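Local coordinates for protein response regulator receiver (Brucella melitensis biovar Abortus, PDB 4G97) that probably acts as a phosphorylation-controlled response regulator, joining a receiver domain to sigma-factor-like helical domains in bacterial signalling, at residues P149-A152 and M153-Q157. Residues are numbered along the deposited sequence; the frame is centred on the assembly and turned at random.
Sequences PLIA and MDIEQ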
loop_
_atom_site.group_PDB
_atom_site.type_symbol
_atom_site.label_atom_id
_atom_site.label_comp_id
_atom_site.label_asym_id
_atom_site.label_seq_id
_atom_site.Cartn_x
_atom_site.Cartn_y
_atom_site.Cartn_z
ATOM N N PRO A 149 -1.472 -7.968 -21.119
ATOM C CA PRO A 149 -0.415 -7.142 -21.713
ATOM C C PRO A 149 -0.498 -5.642 -21.491
ATOM O O PRO A 149 0.515 -5.039 -21.122
ATOM C CB PRO A 149 -0.415 -7.578 -23.175
ATOM C CG PRO A 149 -0.866 -9.010 -23.112
ATOM C CD PRO A 149 -1.952 -8.979 -22.090
ATOM N N LEU A 150 -1.695 -5.046 -21.626
ATOM C CA LEU A 150 -1.847 -3.609 -21.413
ATOM C C LEU A 150 -1.592 -3.199 -19.959
ATOM O O LEU A 150 -0.983 -2.156 -19.733
ATOM C CB LEU A 150 -3.204 -3.104 -21.952
ATOM C CG LEU A 150 -3.516 -1.614 -21.848
ATOM C CD1 LEU A 150 -2.574 -0.790 -22.703
ATOM C CD2 LEU A 150 -4.950 -1.343 -22.282
ATOM N N ILE A 151 -2.020 -4.024 -18.981
ATOM C CA ILE A 151 -1.762 -3.742 -17.556
ATOM C C ILE A 151 -0.239 -3.860 -17.312
ATOM O O ILE A 151 0.339 -2.950 -16.733
ATOM C CB ILE A 151 -2.594 -4.645 -16.594
ATOM C CG1 ILE A 151 -4.111 -4.461 -16.852
ATOM C CG2 ILE A 151 -2.250 -4.330 -15.106
ATOM C CD1 ILE A 151 -5.055 -5.565 -16.230
ATOM N N ALA A 152 0.396 -4.946 -17.818
ATOM C CA ALA A 152 1.845 -5.220 -17.703
ATOM C C ALA A 152 2.684 -4.041 -18.239
ATOM O O ALA A 152 3.612 -3.602 -17.557
ATOM C CB ALA A 152 2.195 -6.506 -18.444
ATOM N N MET A 153 2.292 -3.477 -19.413
ATOM C CA MET A 153 2.984 -2.332 -20.019
ATOM C C MET A 153 2.764 -1.051 -19.258
ATOM O O MET A 153 3.690 -0.246 -19.172
ATOM C CB MET A 153 2.617 -2.138 -21.507
ATOM C CG MET A 153 3.061 -3.265 -22.413
ATOM S SD MET A 153 4.802 -3.743 -22.221
ATOM C CE MET A 153 4.667 -5.500 -22.490
ATOM N N ASP A 154 1.550 -0.836 -18.698
ATOM C CA ASP A 154 1.286 0.391 -17.942
ATOM C C ASP A 154 2.089 0.462 -16.644
ATOM O O ASP A 154 2.563 1.545 -16.282
ATOM C CB ASP A 154 -0.221 0.619 -17.713
ATOM C CG ASP A 154 -1.034 0.946 -18.978
ATOM O OD1 ASP A 154 -0.411 1.299 -20.031
ATOM O OD2 ASP A 154 -2.288 0.849 -18.923
ATOM N N ILE A 155 2.252 -0.685 -15.954
ATOM C CA ILE A 155 3.071 -0.785 -14.739
ATOM C C ILE A 155 4.535 -0.507 -15.158
ATOM O O ILE A 155 5.196 0.319 -14.534
ATOM C CB ILE A 155 2.951 -2.189 -14.060
ATOM C CG1 ILE A 155 1.514 -2.497 -13.607
ATOM C CG2 ILE A 155 3.919 -2.296 -12.868
ATOM C CD1 ILE A 155 1.243 -3.958 -13.505
ATOM N N GLU A 156 5.011 -1.189 -16.224
ATOM C CA GLU A 156 6.378 -1.044 -16.772
ATOM C C GLU A 156 6.732 0.391 -17.077
ATOM O O GLU A 156 7.754 0.883 -16.598
ATOM C CB GLU A 156 6.614 -1.961 -17.984
ATOM C CG GLU A 156 8.016 -1.805 -18.577
ATOM C CD GLU A 156 8.453 -2.775 -19.656
ATOM O OE1 GLU A 156 7.979 -3.932 -19.662
ATOM O OE2 GLU A 156 9.348 -2.403 -20.448
ATOM N N GLN A 157 5.850 1.091 -17.802
ATOM C CA GLN A 157 6.018 2.497 -18.157
ATOM C C GLN A 157 6.129 3.387 -16.914
ATOM O O GLN A 157 7.001 4.253 -16.882
ATOM C CB GLN A 157 4.868 2.963 -19.064
#
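Pro149 O accepts the amide of Met153 at 2.9 Å, the first of four successive i to i+4 bonds that wind this opening part of helix 149-161. Met153 also leans its CG on the same oxygen, 3.4 Å from Pro149 O, because chi1 of -65° sets CG beside its own backbone N and back toward the preceding turn. One residue on, Leu150 O takes Asp154 N with the donor tilted 30° out of the carbonyl plane. The Asp154 carboxylate folds back in the same direction; its OD2 is 3.4 Å from Leu150 O, two acceptors, not hydrogen-bonded, whose closeness would probably be mildly unfavourable, while Leu150 CG lies 4.0 Å from Asp154 OD2. Ile151 O receives Ile155 N more nearly in line with the carbonyl, at a C=O...N angle of 165°. Beside that bond the two isoleucines meet branch to end: Ile151 CG2 touches Ile155 CD1 at 3.9 Å, an apolar i to i+4 step. Ala152 O makes the fourth of these bonds, to Glu156 N at 3.1 Å, and the ladder runs on, Gln157 N to Met153 O. The small side chain of Ala152 faces inward, against Ile169 and Arg171. The helix is the crossover of the beta-alpha-beta unit between strands 141-145 and 165-170 in the CheY-like receiver fold; Ile155 packs on Ile144 and Phe241, and Glu156 touches Ile144 on the first strand and Val166 and Ile169 on the second.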